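Local coordinates for protein alcohol oxidase (Myceliophthora thermophila, PDB 6F74) that is a VAO-type flavoprotein that binds FAD and probably acts as an oxygen-dependent oxidase, at residues A[60-65]-A[118-123]; A[105-110]-A[507-512]; A[436-441]-A[535-540]; A[539-544]-A[554-559]. One frame throughout, in Å; residues are numbered along the deposited sequence.

Contact 1: A[60-65]-A[118-123]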
# COMPACT_ATOMS: atom_id res chain seq x y z
N THR A 60 13.81 20.65 -2.98
CA THR A 60 12.74 20.30 -2.09
C THR A 60 12.87 21.08 -0.80
O THR A 60 13.97 21.58 -0.45
CB THR A 60 12.68 18.78 -1.82
OG1 THR A 60 13.84 18.34 -1.10
CG2 THR A 60 12.51 18.02 -3.17
N SER A 61 11.71 21.24 -0.15
CA SER A 61 11.70 21.86 1.16
C SER A 61 10.80 21.07 2.08
O SER A 61 9.71 20.71 1.67
CB SER A 61 11.24 23.32 1.11
OG SER A 61 11.37 24.03 -0.10
N PRO A 62 11.24 20.80 3.33
CA PRO A 62 10.38 20.10 4.27
C PRO A 62 8.99 20.70 4.35
O PRO A 62 8.86 21.91 4.40
CB PRO A 62 11.09 20.24 5.63
CG PRO A 62 12.50 20.52 5.31
CD PRO A 62 12.56 21.12 3.90
N ILE A 63 7.97 19.86 4.30
CA ILE A 63 6.57 20.33 4.21
C ILE A 63 6.26 21.41 5.22
O ILE A 63 5.71 22.45 4.88
CB ILE A 63 5.59 19.15 4.30
CG1 ILE A 63 5.81 18.14 3.17
CG2 ILE A 63 4.16 19.62 4.22
CD1 ILE A 63 5.60 18.63 1.76
N ALA A 64 6.68 21.17 6.47
CA ALA A 64 6.39 22.09 7.57
C ALA A 64 7.54 23.02 7.99
O ALA A 64 7.59 23.44 9.17
CB ALA A 64 5.94 21.27 8.76
N GLN A 65 8.44 23.37 7.08
CA GLN A 65 9.59 24.26 7.44
C GLN A 65 9.19 25.67 7.92
O GLN A 65 9.91 26.30 8.70
CB GLN A 65 10.62 24.37 6.32
CG GLN A 65 10.08 24.95 5.00
CD GLN A 65 11.16 25.31 4.02
OE1 GLN A 65 12.31 24.88 4.13
NE2 GLN A 65 10.77 26.02 3.00
N THR A 118 10.67 21.64 17.82
CA THR A 118 11.91 20.97 18.19
C THR A 118 12.88 21.33 17.07
O THR A 118 13.53 22.38 17.15
CB THR A 118 11.71 19.46 18.34
OG1 THR A 118 11.08 18.90 17.17
CG2 THR A 118 10.81 19.18 19.56
N SER A 119 12.97 20.50 16.04
CA SER A 119 13.84 20.78 14.92
C SER A 119 13.19 20.36 13.64
O SER A 119 12.25 19.55 13.66
CB SER A 119 15.15 20.02 15.11
OG SER A 119 16.12 20.90 14.74
N CYS A 120 13.66 20.90 12.53
CA CYS A 120 13.13 20.56 11.21
C CYS A 120 14.29 20.29 10.26
O CYS A 120 15.03 21.20 9.89
CB CYS A 120 12.31 21.69 10.65
SG CYS A 120 11.77 21.46 8.92
N ILE A 121 14.43 19.03 9.87
CA ILE A 121 15.31 18.68 8.75
C ILE A 121 14.56 17.89 7.68
O ILE A 121 13.47 17.35 7.93
CB ILE A 121 16.57 17.91 9.21
CG1 ILE A 121 16.20 16.56 9.78
CG2 ILE A 121 17.37 18.78 10.18
CD1 ILE A 121 17.41 15.64 10.03
N LEU A 122 15.19 17.81 6.52
CA LEU A 122 14.68 17.02 5.40
C LEU A 122 14.62 15.54 5.78
O LEU A 122 13.64 14.82 5.51
CB LEU A 122 15.55 17.25 4.16
CG LEU A 122 14.99 16.84 2.80
CD1 LEU A 122 13.70 17.50 2.38
CD2 LEU A 122 16.00 17.23 1.75
N GLY A 123 15.69 15.09 6.44
CA GLY A 123 15.84 13.70 6.82
C GLY A 123 16.19 12.85 5.63
O GLY A 123 17.14 13.15 4.87
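P62 and Q65, the ends of a type I beta turn, close on the sulfur of C120, while L122 packs against P62 and T60. The turn is tied by its own backbone bond from Q65 N to P62 O (3.1 Å). C120 holds SG anti to its backbone N (chi1 172°), which turns the sulfur into the loop 60-65, where it meets P62 CB at 3.6 Å and Q65 CA at 3.8 Å. The same sulfur is bonded to C106, so the turn packs directly on a disulfide. Farther along, the proline ring sets CG 4.0 Å from L122 N and CD 4.1 Å from L122 CD1. The leucine side chain crosses both P62 and T60 at about a right angle. No hydrogen bond joins the two segments, so the contact rests on van der Waals packing near the protein surface. T60 leaves the edge strand 57-59 of a four-stranded mixed sheet and is backbone-bonded to Y127, just ahead of the neighbouring strand 128-131. Its hydroxyl bonds to P126 O and also touches both leucine methyls, with OG1 3.6 Å from L122 CD1 and 3.7 Å from L122 CD2.

Contact 2: A[105-110]-A[507-512]. With NAG (2-acetamido-2-deoxy-beta-D-glucopyranose), chain E.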
# COMPACT_ATOMS: atom_id res chain seq x y z
N THR A 105 10.77 14.02 10.52
CA THR A 105 11.91 14.79 11.00
C THR A 105 11.68 16.31 10.90
O THR A 105 12.56 17.09 11.25
CB THR A 105 13.19 14.43 10.22
OG1 THR A 105 12.98 14.63 8.79
CG2 THR A 105 13.55 12.97 10.53
N CYS A 106 10.51 16.71 10.41
CA CYS A 106 10.07 18.09 10.43
C CYS A 106 8.58 18.15 10.68
O CYS A 106 7.77 18.25 9.75
CB CYS A 106 10.45 18.77 9.10
SG CYS A 106 9.98 20.51 9.03
N ALA A 107 8.21 18.05 11.95
CA ALA A 107 6.80 17.94 12.36
C ALA A 107 6.04 19.25 12.10
O ALA A 107 6.61 20.33 12.26
CB ALA A 107 6.70 17.55 13.83
N PRO A 108 4.76 19.16 11.69
CA PRO A 108 3.97 20.38 11.78
C PRO A 108 3.77 20.76 13.25
O PRO A 108 3.69 19.87 14.09
CB PRO A 108 2.66 19.99 11.13
CG PRO A 108 2.54 18.54 11.39
CD PRO A 108 3.94 18.01 11.29
N VAL A 109 3.77 22.07 13.53
CA VAL A 109 3.62 22.55 14.91
C VAL A 109 2.27 23.23 15.02
O VAL A 109 1.95 24.10 14.21
CB VAL A 109 4.76 23.52 15.30
CG1 VAL A 109 4.64 23.95 16.77
CG2 VAL A 109 6.10 22.88 15.09
N ASP A 110 1.48 22.80 16.00
CA ASP A 110 0.16 23.37 16.25
C ASP A 110 0.30 24.42 17.35
O ASP A 110 0.19 24.12 18.54
CB ASP A 110 -0.84 22.27 16.60
CG ASP A 110 -2.27 22.77 16.72
OD1 ASP A 110 -2.54 23.99 16.63
OD2 ASP A 110 -3.11 21.89 16.92
N PRO A 507 3.97 8.92 18.83
CA PRO A 507 3.78 10.37 18.82
C PRO A 507 4.33 11.02 17.56
O PRO A 507 5.27 10.50 16.94
CB PRO A 507 4.57 10.85 20.07
CG PRO A 507 4.66 9.65 20.96
CD PRO A 507 4.75 8.48 20.00
N LYS A 508 3.74 12.14 17.19
CA LYS A 508 4.16 12.89 16.00
C LYS A 508 5.64 13.27 16.10
O LYS A 508 6.40 13.12 15.14
CB LYS A 508 3.27 14.14 15.88
CG LYS A 508 3.54 15.05 14.71
CD LYS A 508 2.57 16.22 14.74
CE LYS A 508 2.94 17.26 15.80
NZ LYS A 508 1.95 18.36 15.78
N VAL A 509 6.05 13.77 17.28
CA VAL A 509 7.46 13.98 17.59
C VAL A 509 7.91 12.83 18.49
O VAL A 509 7.68 12.84 19.70
CB VAL A 509 7.74 15.35 18.26
CG1 VAL A 509 9.25 15.56 18.43
CG2 VAL A 509 7.18 16.48 17.41
N ALA A 510 8.57 11.86 17.89
CA ALA A 510 8.89 10.59 18.50
C ALA A 510 10.39 10.44 18.73
O ALA A 510 11.14 10.46 17.79
CB ALA A 510 8.40 9.46 17.59
N SER A 511 10.79 10.22 19.97
CA SER A 511 12.17 9.86 20.30
C SER A 511 12.54 8.52 19.68
O SER A 511 11.68 7.70 19.41
CB SER A 511 12.34 9.77 21.82
OG SER A 511 11.57 8.71 22.34
N ARG A 512 13.82 8.29 19.46
CA ARG A 512 14.29 6.98 18.94
C ARG A 512 13.90 5.82 19.84
O ARG A 512 13.54 4.75 19.34
CB ARG A 512 15.80 6.97 18.65
CG ARG A 512 16.08 7.25 17.17
CD ARG A 512 17.51 7.71 16.90
NE ARG A 512 18.39 6.58 16.58
CZ ARG A 512 19.06 5.83 17.46
NH1 ARG A 512 18.99 6.05 18.79
NH2 ARG A 512 19.80 4.80 17.00
C1 NAG E . 14.69 9.30 11.74
C2 NAG E . 15.51 8.01 11.76
C3 NAG E . 16.62 8.10 12.79
C4 NAG E . 17.49 9.32 12.56
C5 NAG E . 16.61 10.56 12.49
C6 NAG E . 17.35 11.80 12.07
C7 NAG E . 14.52 5.78 11.27
C8 NAG E . 13.74 4.63 11.82
N2 NAG E . 14.73 6.82 12.11
O3 NAG E . 17.44 6.94 12.72
O4 NAG E . 18.45 9.42 13.62
O5 NAG E . 15.64 10.35 11.49
O6 NAG E . 17.93 11.63 10.76
O7 NAG E . 14.91 5.73 10.11
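K508, in the loop leading to helix 512-533, reaches across to A107 and P108 in the irregular chain 105-110, beside an N-linked glycan. The lysine leaves the backbone stretched out, with CG and CD both anti, and then bends at chi3 (76°), which carries its amine to the proline carbonyl. NZ donates to P108 O at 2.9 Å, the donor tilted 33° out of the carbonyl plane. The charge has a second partner in E115, which forms a salt bridge with K508 and also accepts a bond from D110 N; these shared bonds probably fix the position of the ammonium group. The aliphatic part is used as well: the K508 and P108 side chains cross obliquely, K508 CD 4.1 Å from P108 CG, and A107 CB rests against K508 CG at 4.1 Å and V509 CG2 at 3.8 Å. Toward the far ends of the segments a GlcNAc residue lies near both segments, its O5 3.5 Å from T105 CG2 and its O4 3.8 Å from R512 CD. The sugar's O3 lies at the edge of the R512 guanidinium, in its plane. S511 is the N-cap of helix 512-533, its OG bonded to I514 N, whereas P108 and D110 lean on N82 of helix 75-84, so the contact bridges the loops beside these two helices.

Contact 3: A[436-441]-A[535-540]. With FAD (flavin-adenine dinucleotide), chain I.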
# COMPACT_ATOMS: atom_id res chain seq x y z
N THR A 436 2.22 -4.78 11.03
CA THR A 436 2.66 -6.10 10.53
C THR A 436 1.48 -6.75 9.84
O THR A 436 0.32 -6.50 10.19
CB THR A 436 3.18 -6.98 11.69
OG1 THR A 436 3.59 -8.25 11.19
CG2 THR A 436 2.10 -7.14 12.81
N SER A 437 1.73 -7.54 8.80
CA SER A 437 0.64 -8.22 8.10
C SER A 437 0.97 -9.69 7.95
O SER A 437 2.16 -10.09 7.87
CB SER A 437 0.31 -7.57 6.75
OG SER A 437 1.43 -7.40 5.90
N ARG A 438 -0.09 -10.49 8.02
CA ARG A 438 0.03 -11.92 7.91
C ARG A 438 -1.14 -12.49 7.13
O ARG A 438 -2.31 -12.29 7.50
CB ARG A 438 0.12 -12.57 9.28
CG ARG A 438 0.64 -14.01 9.22
CD ARG A 438 2.13 -14.03 8.94
NE ARG A 438 2.65 -15.38 8.74
CZ ARG A 438 3.84 -15.65 8.18
NH1 ARG A 438 4.65 -14.67 7.75
NH2 ARG A 438 4.22 -16.92 8.05
N LEU A 439 -0.82 -13.15 6.03
CA LEU A 439 -1.81 -13.89 5.27
C LEU A 439 -2.17 -15.12 6.10
O LEU A 439 -1.28 -15.77 6.67
CB LEU A 439 -1.27 -14.27 3.90
CG LEU A 439 -1.37 -13.23 2.76
CD1 LEU A 439 -0.56 -11.96 3.08
CD2 LEU A 439 -0.83 -13.88 1.49
N ILE A 440 -3.47 -15.42 6.19
CA ILE A 440 -3.98 -16.52 7.03
C ILE A 440 -4.64 -17.61 6.16
O ILE A 440 -5.62 -17.33 5.47
CB ILE A 440 -5.03 -16.02 8.04
CG1 ILE A 440 -4.48 -14.85 8.86
CG2 ILE A 440 -5.46 -17.13 8.97
CD1 ILE A 440 -3.18 -15.10 9.61
N ASN A 441 -4.08 -18.82 6.23
CA ASN A 441 -4.64 -20.00 5.53
C ASN A 441 -5.74 -20.66 6.39
O ASN A 441 -5.67 -20.59 7.62
CB ASN A 441 -3.53 -21.01 5.19
CG ASN A 441 -2.82 -21.53 6.43
OD1 ASN A 441 -2.33 -20.75 7.23
ND2 ASN A 441 -2.80 -22.86 6.60
N PRO A 535 2.17 -20.07 10.30
CA PRO A 535 3.63 -20.06 10.07
C PRO A 535 4.07 -20.36 8.65
O PRO A 535 5.23 -20.16 8.33
CB PRO A 535 4.15 -21.10 11.06
CG PRO A 535 3.04 -22.10 11.14
CD PRO A 535 1.75 -21.33 10.94
N ASN A 536 3.17 -20.84 7.80
CA ASN A 536 3.52 -21.31 6.46
C ASN A 536 3.15 -20.38 5.35
O ASN A 536 3.23 -20.77 4.20
CB ASN A 536 2.84 -22.67 6.24
CG ASN A 536 3.24 -23.68 7.29
OD1 ASN A 536 4.41 -23.73 7.73
ND2 ASN A 536 2.28 -24.51 7.70
N THR A 537 2.76 -19.14 5.66
CA THR A 537 2.23 -18.21 4.68
C THR A 537 3.20 -17.05 4.37
O THR A 537 4.22 -17.25 3.72
CB THR A 537 0.85 -17.69 5.14
OG1 THR A 537 0.96 -17.09 6.43
CG2 THR A 537 -0.16 -18.88 5.25
N GLY A 538 2.94 -15.86 4.87
CA GLY A 538 3.73 -14.68 4.55
C GLY A 538 2.92 -13.44 4.91
O GLY A 538 1.90 -13.51 5.63
N GLY A 539 3.42 -12.31 4.44
CA GLY A 539 2.82 -11.01 4.71
C GLY A 539 2.62 -10.29 3.40
O GLY A 539 2.86 -10.86 2.33
N TYR A 540 2.19 -9.04 3.53
CA TYR A 540 1.85 -8.16 2.41
C TYR A 540 2.80 -6.95 2.41
O TYR A 540 2.70 -6.09 3.28
CB TYR A 540 0.41 -7.68 2.56
CG TYR A 540 -0.07 -6.77 1.47
CD1 TYR A 540 0.28 -6.99 0.14
CD2 TYR A 540 -0.90 -5.69 1.74
CE1 TYR A 540 -0.17 -6.17 -0.88
CE2 TYR A 540 -1.34 -4.84 0.72
CZ TYR A 540 -0.98 -5.10 -0.60
OH TYR A 540 -1.41 -4.25 -1.61
PA FAD I . 4.66 5.76 -4.11
O1A FAD I . 5.11 6.15 -2.70
O2A FAD I . 4.63 6.84 -5.13
O5B FAD I . 5.60 4.58 -4.58
C5B FAD I . 5.58 3.36 -3.89
C4B FAD I . 6.76 2.52 -4.34
O4B FAD I . 6.57 2.24 -5.72
C3B FAD I . 8.12 3.18 -4.25
O3B FAD I . 9.08 2.13 -4.07
C2B FAD I . 8.34 3.77 -5.62
O2B FAD I . 9.71 3.81 -6.05
C1B FAD I . 7.62 2.79 -6.50
N9A FAD I . 7.02 3.34 -7.72
C8A FAD I . 5.97 4.16 -7.80
N7A FAD I . 5.66 4.43 -9.08
C5A FAD I . 6.53 3.76 -9.83
C6A FAD I . 6.73 3.61 -11.27
N6A FAD I . 5.88 4.28 -12.09
N1A FAD I . 7.75 2.82 -11.69
C2A FAD I . 8.56 2.18 -10.81
N3A FAD I . 8.41 2.25 -9.46
C4A FAD I . 7.42 3.02 -8.94
N1 FAD I . -3.10 -0.53 -0.80
C2 FAD I . -4.03 -1.48 -1.04
O2 FAD I . -3.66 -2.61 -1.45
N3 FAD I . -5.35 -1.24 -0.89
C4 FAD I . -5.83 -0.06 -0.45
O4 FAD I . -7.05 0.15 -0.30
C4X FAD I . -4.87 1.03 -0.15
N5 FAD I . -5.29 2.23 0.30
C5X FAD I . -4.39 3.21 0.57
C6 FAD I . -4.84 4.45 1.01
C7 FAD I . -3.96 5.49 1.28
C7M FAD I . -4.62 6.75 1.78
C8 FAD I . -2.50 5.28 1.07
C8M FAD I . -1.47 6.38 1.30
C9 FAD I . -2.04 4.04 0.65
C9A FAD I . -2.92 2.98 0.38
N10 FAD I . -2.50 1.70 -0.09
C10 FAD I . -3.45 0.71 -0.35
C1' FAD I . -1.07 1.34 -0.23
C2' FAD I . -0.41 1.40 -1.57
O2' FAD I . -0.74 0.19 -2.25
C3' FAD I . 1.11 1.45 -1.38
O3' FAD I . 1.50 2.49 -0.47
C4' FAD I . 1.83 1.63 -2.71
O4' FAD I . 3.25 1.67 -2.48
C5' FAD I . 1.38 2.90 -3.42
O5' FAD I . 2.05 3.04 -4.66
P FAD I . 2.23 4.55 -5.12
O1P FAD I . 0.91 5.27 -5.02
O2P FAD I . 2.95 4.50 -6.43
O3P FAD I . 3.19 5.09 -3.94
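The R438 guanidinium lies flat against the T537-G538 peptide: G538 N sits 3.4 Å above the plane over its centre, and T537 C is offset toward the rim on the same face. P535 C meets the guanidinium edge in plane. The Y540 ring, at the other end of the segment, presents its edge to the flavin, where OH donates to FAD O2 at 2.8 Å; the hydroxyl is also hydrogen-bonded to G245 N. R438 takes its bend at chi2 (74°), which swings the head back over the glycine chain, and NE bonds to A534 O, just before segment 535-540. A leucine in place of R438 would probably leave A534 O without this donor and the T537-G538 peptide without its flat cover. The arginine belongs to strand 435-440, an outermost strand of the seven-stranded antiparallel sheet, which pairs with strand 498-503 on its other side. Across from that neighbour, L439 N donates to G538 O at 2.8 Å, and T537 OG1 donates to L439 O at 2.6 Å. L439 CD1 packs 3.6 Å from G539 C. A side chain on G539 would run into S437 O. S437 OG accepts from Y540 N at 3.0 Å with an N-H...O angle of 156° and also bonds to E543 O, three residues further on.

Contact 4: A[539-544]-A[554-559]. With FAD (flavin-adenine dinucleotide), chain I.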
# COMPACT_ATOMS: atom_id res chain seq x y z
N GLY A 539 3.42 -12.31 4.44
CA GLY A 539 2.82 -11.01 4.71
C GLY A 539 2.62 -10.29 3.40
O GLY A 539 2.86 -10.86 2.33
N TYR A 540 2.19 -9.04 3.53
CA TYR A 540 1.85 -8.16 2.41
C TYR A 540 2.80 -6.95 2.41
O TYR A 540 2.70 -6.09 3.28
CB TYR A 540 0.41 -7.68 2.56
CG TYR A 540 -0.07 -6.77 1.47
CD1 TYR A 540 0.28 -6.99 0.14
CD2 TYR A 540 -0.90 -5.69 1.74
CE1 TYR A 540 -0.17 -6.17 -0.88
CE2 TYR A 540 -1.34 -4.84 0.72
CZ TYR A 540 -0.98 -5.10 -0.60
OH TYR A 540 -1.41 -4.25 -1.61
N MET A 541 3.69 -6.89 1.42
CA MET A 541 4.76 -5.88 1.39
C MET A 541 4.24 -4.44 1.48
O MET A 541 4.80 -3.62 2.20
CB MET A 541 5.67 -6.09 0.18
CG MET A 541 5.05 -5.80 -1.17
SD MET A 541 6.23 -6.18 -2.50
CE MET A 541 5.85 -7.93 -2.65
N ASN A 542 3.15 -4.15 0.77
CA ASN A 542 2.63 -2.78 0.66
C ASN A 542 2.08 -2.24 1.97
O ASN A 542 2.10 -1.02 2.20
CB ASN A 542 1.51 -2.68 -0.40
CG ASN A 542 2.03 -2.77 -1.81
OD1 ASN A 542 3.23 -2.63 -2.06
ND2 ASN A 542 1.11 -2.97 -2.77
N GLU A 543 1.58 -3.15 2.80
CA GLU A 543 1.05 -2.82 4.12
C GLU A 543 1.59 -3.92 5.03
O GLU A 543 0.90 -4.90 5.35
CB GLU A 543 -0.48 -2.73 4.14
CG GLU A 543 -1.04 -1.51 3.39
CD GLU A 543 -2.56 -1.55 3.16
OE1 GLU A 543 -3.09 -2.67 3.02
OE2 GLU A 543 -3.26 -0.48 3.09
N GLY A 544 2.83 -3.73 5.44
CA GLY A 544 3.57 -4.76 6.11
C GLY A 544 4.76 -4.25 6.89
O GLY A 544 4.99 -3.05 6.99
N ALA A 554 8.67 -13.14 4.28
CA ALA A 554 7.32 -12.59 4.46
C ALA A 554 6.80 -11.97 3.16
O ALA A 554 5.72 -12.31 2.70
CB ALA A 554 7.33 -11.56 5.56
N PHE A 555 7.61 -11.11 2.57
CA PHE A 555 7.17 -10.27 1.47
C PHE A 555 7.09 -11.03 0.14
O PHE A 555 6.13 -10.87 -0.60
CB PHE A 555 8.13 -9.06 1.34
CG PHE A 555 7.91 -7.96 2.37
CD1 PHE A 555 7.16 -8.15 3.55
CD2 PHE A 555 8.47 -6.70 2.14
CE1 PHE A 555 7.00 -7.11 4.46
CE2 PHE A 555 8.29 -5.66 3.04
CZ PHE A 555 7.56 -5.87 4.22
N TYR A 556 8.10 -11.85 -0.14
CA TYR A 556 8.31 -12.48 -1.45
C TYR A 556 8.15 -14.00 -1.46
O TYR A 556 7.79 -14.59 -2.50
CB TYR A 556 9.70 -12.08 -1.98
CG TYR A 556 9.90 -10.59 -1.93
CD1 TYR A 556 9.14 -9.74 -2.72
CD2 TYR A 556 10.80 -10.00 -1.05
CE1 TYR A 556 9.31 -8.35 -2.66
CE2 TYR A 556 10.97 -8.63 -0.98
CZ TYR A 556 10.21 -7.81 -1.80
OH TYR A 556 10.36 -6.44 -1.74
N GLY A 557 8.41 -14.64 -0.32
CA GLY A 557 8.37 -16.09 -0.22
C GLY A 557 9.34 -16.79 -1.16
O GLY A 557 10.41 -16.28 -1.51
N LYS A 558 8.90 -17.95 -1.63
CA LYS A 558 9.69 -18.81 -2.50
C LYS A 558 9.90 -18.25 -3.91
O LYS A 558 10.76 -18.73 -4.62
CB LYS A 558 9.03 -20.19 -2.58
CG LYS A 558 8.92 -20.85 -1.23
CD LYS A 558 8.57 -22.33 -1.43
CE LYS A 558 8.06 -22.94 -0.15
NZ LYS A 558 8.11 -24.43 -0.26
N ASN A 559 9.16 -17.21 -4.29
CA ASN A 559 9.42 -16.51 -5.56
C ASN A 559 10.70 -15.66 -5.53
O ASN A 559 11.08 -15.13 -6.56
CB ASN A 559 8.26 -15.58 -5.93
CG ASN A 559 6.99 -16.32 -6.25
OD1 ASN A 559 7.02 -17.54 -6.43
ND2 ASN A 559 5.86 -15.60 -6.31
PA FAD I . 4.66 5.76 -4.11
O1A FAD I . 5.11 6.15 -2.70
O2A FAD I . 4.63 6.84 -5.13
O5B FAD I . 5.60 4.58 -4.58
C5B FAD I . 5.58 3.36 -3.89
C4B FAD I . 6.76 2.52 -4.34
O4B FAD I . 6.57 2.24 -5.72
C3B FAD I . 8.12 3.18 -4.25
O3B FAD I . 9.08 2.13 -4.07
C2B FAD I . 8.34 3.77 -5.62
O2B FAD I . 9.71 3.81 -6.05
C1B FAD I . 7.62 2.79 -6.50
N9A FAD I . 7.02 3.34 -7.72
C8A FAD I . 5.97 4.16 -7.80
N7A FAD I . 5.66 4.43 -9.08
C5A FAD I . 6.53 3.76 -9.83
C6A FAD I . 6.73 3.61 -11.27
N6A FAD I . 5.88 4.28 -12.09
N1A FAD I . 7.75 2.82 -11.69
C2A FAD I . 8.56 2.18 -10.81
N3A FAD I . 8.41 2.25 -9.46
C4A FAD I . 7.42 3.02 -8.94
N1 FAD I . -3.10 -0.53 -0.80
C2 FAD I . -4.03 -1.48 -1.04
O2 FAD I . -3.66 -2.61 -1.45
N3 FAD I . -5.35 -1.24 -0.89
C4 FAD I . -5.83 -0.06 -0.45
O4 FAD I . -7.05 0.15 -0.30
C4X FAD I . -4.87 1.03 -0.15
N5 FAD I . -5.29 2.23 0.30
C5X FAD I . -4.39 3.21 0.57
C6 FAD I . -4.84 4.45 1.01
C7 FAD I . -3.96 5.49 1.28
C7M FAD I . -4.62 6.75 1.78
C8 FAD I . -2.50 5.28 1.07
C8M FAD I . -1.47 6.38 1.30
C9 FAD I . -2.04 4.04 0.65
C9A FAD I . -2.92 2.98 0.38
N10 FAD I . -2.50 1.70 -0.09
C10 FAD I . -3.45 0.71 -0.35
C1' FAD I . -1.07 1.34 -0.23
C2' FAD I . -0.41 1.40 -1.57
O2' FAD I . -0.74 0.19 -2.25
C3' FAD I . 1.11 1.45 -1.38
O3' FAD I . 1.50 2.49 -0.47
C4' FAD I . 1.83 1.63 -2.71
O4' FAD I . 3.25 1.67 -2.48
C5' FAD I . 1.38 2.90 -3.42
O5' FAD I . 2.05 3.04 -4.66
P FAD I . 2.23 4.55 -5.12
O1P FAD I . 0.91 5.27 -5.02
O2P FAD I . 2.95 4.50 -6.43
O3P FAD I . 3.19 5.09 -3.94
O HOH W 1 4.05 -9.50 0.02
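M541 runs its backbone over the flat of the F555 ring and sends its thioether on to Y556. M541 CA stands 3.7 Å above the F555 centroid, only 3° off the ring normal, a CH-pi contact square over the face, and M541 CB adds a touch of 3.5 Å at F555 CD2. The methionine chain is bent at chi3 (86°), which brings the methyl to the second ring, M541 CE 3.5 Å from Y556 CE1. Its sulfur forms an oblique Met-aromatic contact, with SD 4.9 Å from the Y556 centroid, the two side chains crossing at about a right angle. A face of the Y556 ring is filled by F555 CB, centred 3.6 Å above it, and Y556 OH is bonded to T580 O. With an alanine in place of F555, M541 CA and CB would probably lose the ring face they rest on, opening a gap between the loop and helix 551-556. Both segments belong to the berberine-like C-terminal region, where helix 551-556 backs the loop that brings Y540, N542 and E543 to the flavin. G539 N bonds to A554 O at 2.9 Å, nearly straight at the hydrogen (175°) although the donor stands above the carbonyl plane. One water donates to G539 O and to F555 O (2.6 Å from the water) and accepts from M541 N. On the flavin side the backbone N of N542 lies over the centre of the Y540 ring, and N542 ND2 donates to Y540 OH at 3.1 Å. E543 OE1 lies in plane at that ring's edge and bonds to H246 NE2.

The four contacts form two pairs. Contacts 1 and 2, with centres 11 Å apart, meet through the C106-C120 disulfide and a probable T105-I121 hydrogen bond; their segments alternate along the chain, and contact 2 brings in the approach to helix 512-533. That helix leads to contact 3, whose second segment follows its C-terminal end. Contacts 3 and 4 lie 8 Å apart between centres, share G539 and Y540, and both reach FAD, linking strand 435-440 of the seven-stranded sheet to helix 551-556. About 36 Å separates the centres of contacts 1 and 3, on opposite sides of the chain's centre: one pair joins surface loops beside a glycan, the other shapes the flavin pocket.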